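Local coordinates for protein lombricine kinase (Urechis caupo, PDB 3JPZ) that probably transfers a phosphoryl group reversibly between ATP and the guanidino group of lombricine, as a member of the phosphagen kinase family, at residues 96-101 / 235-240; 116-121 / 231-236; 278-283 / 335-340. One frame throughout, in Å; residues are numbered along the deposited sequence. Where two conformers were deposited one is given.

Contact 1. Residues 96-101 / 235-240; sequences PDLDAS and AVFERF
The ring of F237 is the bump of this contact, and the bent backbone of residues 97-100 is the hollow that takes it. The ring leaves helix 233-252 with CG anti to the backbone N (chi1 -174°), which directs it to the loop. Its far end goes deepest. CZ lies 3.3 Å from D97 O, which meets the ring at its edge and in its plane, and the same CZ is 3.5 Å from L98 CA. Closer to the helix, CD2 of F237 is 3.4 Å from A100 CA, with the ring tilted against the backbone there. Residues 96-101 belong to the loop between helix 73-83 and strand 113-122, here laid against helix 233-252 of the phosphagen kinase fold. An Asx turn lies in the bend: D99 N donates to D97 OD1 over 3.1 Å, from above the carboxylate plane. S101 OG donates to D99 OD1 at 2.7 Å. D97 OD2 forms salt bridges with R334 and K102, so the turn is also tied to helix 333-355. A smaller bump comes from the loop. A100 CB presses on the helix surface, 3.6 Å from E238 CA, while the bent E238 chain leads its carboxylate off to R242. L98 closes the other end, standing across F240, with CD2 at the ring edge, 4.0 Å from CE2.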
loop_
_atom_site.group_PDB
_atom_site.type_symbol
_atom_site.label_atom_id
_atom_site.label_comp_id
_atom_site.label_asym_id
_atom_site.label_seq_id
_atom_site.Cartn_x
_atom_site.Cartn_y
_atom_site.Cartn_z
ATOM N N PRO A 96 31.248 14.977 7.050
ATOM C CA PRO A 96 30.473 14.955 8.293
ATOM C C PRO A 96 31.231 15.616 9.434
ATOM O O PRO A 96 32.436 15.418 9.567
ATOM C CB PRO A 96 30.297 13.460 8.579
ATOM C CG PRO A 96 30.589 12.770 7.291
ATOM C CD PRO A 96 31.572 13.624 6.575
ATOM N N ASP A 97 30.527 16.404 10.237
ATOM C CA ASP A 97 31.111 17.025 11.416
ATOM C C ASP A 97 30.237 16.764 12.644
ATOM O O ASP A 97 29.246 17.451 12.877
ATOM C CB ASP A 97 31.268 18.525 11.200
ATOM C CG ASP A 97 32.076 19.189 12.299
ATOM O OD1 ASP A 97 32.491 18.488 13.241
ATOM O OD2 ASP A 97 32.301 20.412 12.222
ATOM N N LEU A 98 30.611 15.754 13.417
ATOM C CA LEU A 98 29.906 15.410 14.643
ATOM C C LEU A 98 30.679 15.886 15.867
ATOM O O LEU A 98 30.632 15.254 16.923
ATOM C CB LEU A 98 29.723 13.889 14.728
ATOM C CG LEU A 98 29.043 13.250 13.526
ATOM C CD1 LEU A 98 28.992 11.711 13.642
ATOM C CD2 LEU A 98 27.644 13.839 13.366
ATOM N N ASP A 99 31.396 16.997 15.728
ATOM C CA ASP A 99 32.282 17.452 16.792
ATOM C C ASP A 99 31.592 18.497 17.661
ATOM O O ASP A 99 31.652 19.701 17.388
ATOM C CB ASP A 99 33.589 17.997 16.218
ATOM C CG ASP A 99 34.626 18.253 17.289
ATOM O OD1 ASP A 99 34.278 18.153 18.485
ATOM O OD2 ASP A 99 35.785 18.557 16.936
ATOM N N ALA A 100 30.942 18.010 18.713
ATOM C CA ALA A 100 30.215 18.849 19.653
ATOM C C ALA A 100 31.087 19.931 20.273
ATOM O O ALA A 100 30.621 21.046 20.490
ATOM C CB ALA A 100 29.603 17.987 20.741
ATOM N N SER A 101 32.344 19.607 20.566
ATOM C CA SER A 101 33.256 20.580 21.173
ATOM C C SER A 101 33.410 21.841 20.315
ATOM O O SER A 101 33.799 22.895 20.817
ATOM C CB SER A 101 34.629 19.949 21.436
ATOM O OG SER A 101 35.408 19.854 20.255
ATOM N N ALA A 235 25.365 18.920 24.741
ATOM C CA ALA A 235 25.433 17.605 25.348
ATOM C C ALA A 235 24.686 16.604 24.473
ATOM O O ALA A 235 25.120 15.470 24.312
ATOM C CB ALA A 235 24.842 17.641 26.747
ATOM N N VAL A 236 23.571 17.040 23.895
ATOM C CA VAL A 236 22.749 16.180 23.051
ATOM C C VAL A 236 23.484 15.792 21.780
ATOM O O VAL A 236 23.383 14.656 21.307
ATOM C CB VAL A 236 21.428 16.876 22.649
ATOM C CG1 VAL A 236 20.701 16.047 21.597
ATOM C CG2 VAL A 236 20.556 17.080 23.861
ATOM N N PHE A 237 24.223 16.747 21.231
ATOM C CA PHE A 237 24.999 16.523 20.027
ATOM C C PHE A 237 26.198 15.636 20.363
ATOM O O PHE A 237 26.605 14.801 19.560
ATOM C CB PHE A 237 25.470 17.864 19.457
ATOM C CG PHE A 237 26.158 17.758 18.118
ATOM C CD1 PHE A 237 25.573 17.068 17.073
ATOM C CD2 PHE A 237 27.378 18.380 17.905
ATOM C CE1 PHE A 237 26.199 16.987 15.842
ATOM C CE2 PHE A 237 28.011 18.303 16.679
ATOM C CZ PHE A 237 27.420 17.607 15.646
ATOM N N GLU A 238 26.759 15.826 21.556
ATOM C CA GLU A 238 27.955 15.090 21.964
ATOM C C GLU A 238 27.658 13.606 22.024
ATOM O O GLU A 238 28.457 12.781 21.584
ATOM C CB GLU A 238 28.444 15.560 23.338
ATOM C CG GLU A 238 29.802 14.971 23.749
ATOM C CD GLU A 238 29.735 13.516 24.221
ATOM O OE1 GLU A 238 28.683 13.083 24.755
ATOM O OE2 GLU A 238 30.759 12.808 24.071
ATOM N N ARG A 239 26.512 13.278 22.603
ATOM C CA ARG A 239 26.062 11.900 22.711
ATOM C C ARG A 239 25.693 11.394 21.326
ATOM O O ARG A 239 25.991 10.271 20.960
ATOM C CB ARG A 239 24.858 11.819 23.656
ATOM C CG ARG A 239 24.106 10.497 23.632
ATOM C CD ARG A 239 23.110 10.412 24.785
ATOM N NE ARG A 239 23.784 10.410 26.081
ATOM C CZ ARG A 239 23.789 11.430 26.933
ATOM N NH1 ARG A 239 23.141 12.553 26.641
ATOM N NH2 ARG A 239 24.438 11.322 28.085
ATOM N N PHE A 240 25.039 12.255 20.563
ATOM C CA PHE A 240 24.639 11.957 19.202
ATOM C C PHE A 240 25.811 11.421 18.373
ATOM O O PHE A 240 25.750 10.325 17.822
ATOM C CB PHE A 240 24.090 13.249 18.598
ATOM C CG PHE A 240 23.616 13.125 17.190
ATOM C CD1 PHE A 240 22.355 12.616 16.907
ATOM C CD2 PHE A 240 24.407 13.574 16.145
ATOM C CE1 PHE A 240 21.904 12.531 15.597
ATOM C CE2 PHE A 240 23.963 13.492 14.845
ATOM C CZ PHE A 240 22.704 12.965 14.570
#

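Contact 2. Residues 116-121 / 231-236; sequences CRIRTG and GNVKAV
Strand 113-122 lines the nucleotide site and packs against the start of helix 233-252. R117 and R119, ADP-binding residues although no ADP is bound to this chain, point one way. C116 and I118, in the same predicted ATP-binding run, face the helix. C116 is modelled in two conformers. In the one given, SG lies by G231, 3.6 Å from CA, just before the helix start, but this placement is doubtful. C116 CB faces the gap between V233 and V236 and lies 4.0 Å from CG2 of V236. I118 fills the next place along the strand. Its CG1 lies 3.8 Å from V236 CG1, and its CD1 reaches on toward V233, a residue also modelled in two conformers. V236 divides its two methyls: CG1, anti to the backbone N (chi1 171°), goes to I118, and CG2 goes to C116. This is helix-on-sheet packing in the catalytic domain of the phosphagen kinase fold, where the strand is an inner member of a large antiparallel sheet. Backbone bonds from C116 to Q228 and from R117 to S281 tie it to both neighbouring strands. No hydrogen bond crosses from strand to helix; the polar work is done at the helix start. N232 is the N-cap, and its OD1 accepts from A235 N at 3.0 Å, with the donor 58° out of the carbonyl plane. G231 N is held by the carboxylate of E110. F237 and F240, further along the helix, cover more of I118.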
loop_
_atom_site.group_PDB
_atom_site.type_symbol
_atom_site.label_atom_id
_atom_site.label_comp_id
_atom_site.label_asym_id
_atom_site.label_seq_id
_atom_site.Cartn_x
_atom_site.Cartn_y
_atom_site.Cartn_z
ATOM N N CYS A 116 15.593 19.199 23.922
ATOM C CA CYS A 116 16.324 19.194 22.675
ATOM C C CYS A 116 16.457 17.757 22.217
ATOM O O CYS A 116 16.642 16.849 23.031
ATOM C CB CYS A 116 17.732 19.772 22.859
ATOM S SG CYS A 116 17.853 21.195 23.952
ATOM N N ARG A 117 16.346 17.548 20.913
ATOM C CA ARG A 117 16.781 16.301 20.315
ATOM C C ARG A 117 17.460 16.617 18.998
ATOM O O ARG A 117 17.264 17.687 18.423
ATOM C CB ARG A 117 15.633 15.299 20.126
ATOM C CG ARG A 117 14.301 15.892 19.729
ATOM C CD ARG A 117 13.367 14.814 19.174
ATOM N NE ARG A 117 13.498 14.712 17.724
ATOM C CZ ARG A 117 13.022 13.718 16.984
ATOM N NH1 ARG A 117 12.377 12.709 17.547
ATOM N NH2 ARG A 117 13.200 13.738 15.672
ATOM N N ILE A 118 18.300 15.694 18.560
ATOM C CA ILE A 118 18.921 15.760 17.254
ATOM C C ILE A 118 18.771 14.379 16.652
ATOM O O ILE A 118 19.112 13.388 17.290
ATOM C CB ILE A 118 20.413 16.098 17.358
ATOM C CG1 ILE A 118 20.612 17.412 18.104
ATOM C CG2 ILE A 118 21.036 16.165 15.967
ATOM C CD1 ILE A 118 22.066 17.711 18.401
ATOM N N ARG A 119 18.268 14.305 15.428
ATOM C CA ARG A 119 17.998 13.019 14.815
ATOM C C ARG A 119 18.659 12.935 13.450
ATOM O O ARG A 119 18.871 13.938 12.775
ATOM C CB ARG A 119 16.490 12.768 14.706
ATOM C CG ARG A 119 15.821 13.341 13.467
ATOM C CD ARG A 119 15.334 12.248 12.524
ATOM N NE ARG A 119 14.819 12.798 11.271
ATOM C CZ ARG A 119 13.545 13.110 11.044
ATOM N NH1 ARG A 119 13.187 13.611 9.868
ATOM N NH2 ARG A 119 12.625 12.922 11.980
ATOM N N THR A 120 19.027 11.727 13.068
ATOM C CA THR A 120 19.460 11.492 11.713
ATOM C C THR A 120 19.046 10.088 11.353
ATOM O O THR A 120 18.430 9.393 12.155
ATOM C CB THR A 120 20.981 11.652 11.553
ATOM O OG1 THR A 120 21.306 11.698 10.156
ATOM C CG2 THR A 120 21.717 10.493 12.220
ATOM N N GLY A 121 19.368 9.680 10.138
ATOM C CA GLY A 121 19.112 8.326 9.715
ATOM C C GLY A 121 20.385 7.770 9.124
ATOM O O GLY A 121 21.248 8.508 8.662
ATOM N N GLY A 231 18.114 22.480 27.969
ATOM C CA GLY A 231 18.619 23.224 26.830
ATOM C C GLY A 231 20.056 22.936 26.464
ATOM O O GLY A 231 20.646 23.682 25.700
ATOM N N ASN A 232 20.621 21.854 26.990
ATOM C CA ASN A 232 21.996 21.503 26.664
ATOM C C ASN A 232 22.082 20.742 25.346
ATOM O O ASN A 232 22.339 19.527 25.312
ATOM C CB ASN A 232 22.638 20.681 27.779
ATOM C CG ASN A 232 24.150 20.779 27.767
ATOM O OD1 ASN A 232 24.761 21.034 26.729
ATOM N ND2 ASN A 232 24.762 20.583 28.927
ATOM N N VAL A 233 21.874 21.462 24.253
ATOM C CA VAL A 233 21.904 20.855 22.934
ATOM C C VAL A 233 23.299 20.343 22.623
ATOM O O VAL A 233 23.454 19.421 21.841
ATOM C CB VAL A 233 21.514 21.850 21.844
ATOM C CG1 VAL A 233 21.366 21.138 20.519
ATOM C CG2 VAL A 233 20.232 22.534 22.191
ATOM N N LYS A 234 24.310 20.960 23.230
ATOM C CA LYS A 234 25.689 20.569 22.998
ATOM C C LYS A 234 25.911 19.172 23.558
ATOM O O LYS A 234 26.561 18.348 22.938
ATOM C CB LYS A 234 26.657 21.570 23.638
ATOM C CG LYS A 234 28.103 21.083 23.705
ATOM C CD LYS A 234 29.050 22.195 24.159
ATOM C CE LYS A 234 30.473 21.678 24.359
ATOM N NZ LYS A 234 31.434 22.777 24.653
ATOM N N ALA A 235 25.365 18.920 24.741
ATOM C CA ALA A 235 25.433 17.605 25.348
ATOM C C ALA A 235 24.686 16.604 24.473
ATOM O O ALA A 235 25.120 15.470 24.312
ATOM C CB ALA A 235 24.842 17.641 26.747
ATOM N N VAL A 236 23.571 17.040 23.895
ATOM C CA VAL A 236 22.749 16.180 23.051
ATOM C C VAL A 236 23.484 15.792 21.780
ATOM O O VAL A 236 23.383 14.656 21.307
ATOM C CB VAL A 236 21.428 16.876 22.649
ATOM C CG1 VAL A 236 20.701 16.047 21.597
ATOM C CG2 VAL A 236 20.556 17.080 23.861
#

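Contact 3. Residues 278-283 / 335-340; sequences LRASVH and EFVQLL
L340 reaches from helix 333-355 to strand 279-285 and covers more of it than any other residue of 335-340. From CB the chain runs anti to the backbone N (chi1 176°), which sends CG toward the strand, 4.2 Å from A280 O. There it forks. CD1 stays by that carbonyl, 3.7 Å from A280 O. CD2 goes in over the peptide, 3.6 Å from A280 C, and also touches A280 CB at 3.7 Å. On its far side the same methyl meets V282 CG1 at 4.0 Å; V282 and L340 lie side by side, running oppositely. One turn back along the helix, L278 CD2 packs on F336 CB at 3.6 Å. V337 CG2 lies more loosely between, 4.3 Å from L278 CD2. The side-chain pairs are all apolar and no hydrogen bond crosses, though L340 also lies on a polar peptide. The ADP-binding residues R279 and S281, with no ADP bound to this chain, turn away from the helix. Strand 279-285 runs between strands 113-122 and 320-325 in the central sheet. Segment 335-340 runs at 25° to segment 279-283, with helix 233-252 beside it: V337 touches V233, and L278 touches F240.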
loop_
_atom_site.group_PDB
_atom_site.type_symbol
_atom_site.label_atom_id
_atom_site.label_comp_id
_atom_site.label_asym_id
_atom_site.label_seq_id
_atom_site.Cartn_x
_atom_site.Cartn_y
_atom_site.Cartn_z
ATOM N N LEU A 278 19.905 15.551 9.075
ATOM C CA LEU A 278 19.926 15.956 10.475
ATOM C C LEU A 278 18.746 16.839 10.851
ATOM O O LEU A 278 18.527 17.894 10.256
ATOM C CB LEU A 278 21.199 16.719 10.811
ATOM C CG LEU A 278 21.293 16.995 12.316
ATOM C CD1 LEU A 278 22.449 16.223 12.922
ATOM C CD2 LEU A 278 21.436 18.467 12.605
ATOM N N ARG A 279 18.016 16.416 11.876
ATOM C CA ARG A 279 16.949 17.225 12.434
ATOM C C ARG A 279 17.300 17.546 13.871
ATOM O O ARG A 279 17.111 16.724 14.765
ATOM C CB ARG A 279 15.612 16.497 12.381
ATOM C CG ARG A 279 14.442 17.409 12.664
ATOM C CD ARG A 279 13.136 16.657 12.838
ATOM N NE ARG A 279 12.005 17.581 12.881
ATOM C CZ ARG A 279 11.526 18.141 13.989
ATOM N NH1 ARG A 279 12.068 17.872 15.166
ATOM N NH2 ARG A 279 10.494 18.970 13.921
ATOM N N ALA A 280 17.852 18.737 14.062
ATOM C CA ALA A 280 18.144 19.277 15.377
ATOM C C ALA A 280 16.980 20.168 15.764
ATOM O O ALA A 280 16.580 21.065 15.011
ATOM C CB ALA A 280 19.445 20.071 15.344
ATOM N N SER A 281 16.427 19.916 16.940
ATOM C CA SER A 281 15.248 20.636 17.386
ATOM C C SER A 281 15.351 20.971 18.860
ATOM O O SER A 281 16.103 20.337 19.604
ATOM C CB SER A 281 13.995 19.795 17.138
ATOM O OG SER A 281 14.085 18.554 17.813
ATOM N N VAL A 282 14.606 21.990 19.268
ATOM C CA VAL A 282 14.345 22.236 20.667
ATOM C C VAL A 282 12.847 22.410 20.792
ATOM O O VAL A 282 12.160 22.709 19.814
ATOM C CB VAL A 282 14.973 23.535 21.195
ATOM C CG1 VAL A 282 16.452 23.575 20.949
ATOM C CG2 VAL A 282 14.262 24.748 20.582
ATOM N N HIS A 283 12.335 22.226 21.995
ATOM C CA HIS A 283 11.022 22.740 22.324
ATOM C C HIS A 283 11.291 24.038 23.040
ATOM O O HIS A 283 12.023 24.052 24.014
ATOM C CB HIS A 283 10.280 21.764 23.228
ATOM C CG HIS A 283 9.640 20.638 22.486
ATOM N ND1 HIS A 283 8.709 19.804 23.060
ATOM C CD2 HIS A 283 9.777 20.227 21.205
ATOM C CE1 HIS A 283 8.307 18.917 22.168
ATOM N NE2 HIS A 283 8.938 19.155 21.033
ATOM N N GLU A 335 27.358 22.192 11.957
ATOM C CA GLU A 335 26.890 23.508 11.522
ATOM C C GLU A 335 25.385 23.691 11.682
ATOM O O GLU A 335 24.920 24.781 12.025
ATOM C CB GLU A 335 27.289 23.776 10.070
ATOM C CG GLU A 335 28.755 24.165 9.905
ATOM C CD GLU A 335 29.133 24.467 8.463
ATOM O OE1 GLU A 335 28.667 23.751 7.550
ATOM O OE2 GLU A 335 29.908 25.420 8.244
ATOM N N PHE A 336 24.619 22.637 11.432
ATOM C CA PHE A 336 23.173 22.727 11.550
ATOM C C PHE A 336 22.761 22.918 12.994
ATOM O O PHE A 336 21.833 23.680 13.287
ATOM C CB PHE A 336 22.497 21.487 10.972
ATOM C CG PHE A 336 22.215 21.591 9.509
ATOM C CD1 PHE A 336 22.707 20.653 8.629
ATOM C CD2 PHE A 336 21.456 22.639 9.013
ATOM C CE1 PHE A 336 22.440 20.747 7.279
ATOM C CE2 PHE A 336 21.188 22.743 7.660
ATOM C CZ PHE A 336 21.679 21.790 6.794
ATOM N N VAL A 337 23.437 22.209 13.888
ATOM C CA VAL A 337 23.244 22.392 15.316
ATOM C C VAL A 337 23.590 23.826 15.709
ATOM O O VAL A 337 22.924 24.406 16.562
ATOM C CB VAL A 337 24.125 21.428 16.153
ATOM C CG1 VAL A 337 23.873 21.637 17.635
ATOM C CG2 VAL A 337 23.858 19.987 15.767
ATOM N N GLN A 338 24.626 24.392 15.090
ATOM C CA GLN A 338 25.028 25.763 15.388
ATOM C C GLN A 338 23.994 26.750 14.868
ATOM O O GLN A 338 23.709 27.767 15.513
ATOM C CB GLN A 338 26.392 26.090 14.788
ATOM C CG GLN A 338 26.901 27.435 15.242
ATOM C CD GLN A 338 27.063 27.486 16.732
ATOM O OE1 GLN A 338 27.791 26.680 17.298
ATOM N NE2 GLN A 338 26.373 28.427 17.386
ATOM N N LEU A 339 23.430 26.433 13.706
ATOM C CA LEU A 339 22.386 27.253 13.103
ATOM C C LEU A 339 21.144 27.256 13.988
ATOM O O LEU A 339 20.468 28.274 14.123
ATOM C CB LEU A 339 22.035 26.742 11.700
ATOM C CG LEU A 339 20.793 27.389 11.069
ATOM C CD1 LEU A 339 21.057 28.858 10.767
ATOM C CD2 LEU A 339 20.372 26.652 9.813
ATOM N N LEU A 340 20.849 26.110 14.594
ATOM C CA LEU A 340 19.730 25.997 15.522
ATOM C C LEU A 340 20.024 26.779 16.789
ATOM O O LEU A 340 19.191 27.534 17.290
ATOM C CB LEU A 340 19.475 24.535 15.893
ATOM C CG LEU A 340 18.377 24.315 16.933
ATOM C CD1 LEU A 340 17.005 24.512 16.323
ATOM C CD2 LEU A 340 18.478 22.928 17.528
#

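Overall arrangement
Contacts 2 and 3 are buried and join helices to neighbouring strands of one sheet, 113-122 and 279-285. Their side-chain chemistry across the interface is apolar, and the two strands are linked directly, R119 N probably bonding to R279 O at 2.8 Å. Contact 1 is only partly buried and lies further from the centre of the chain. It uses helix 233-252, as contact 2 does, but its partner is a loop, and charged groups and turn bonds border its aromatic packing. Contacts 1 and 2 share A235 and V236. F237 of contact 1 also meets V337 of contact 3, so the two helices touch each other as well as the sheet.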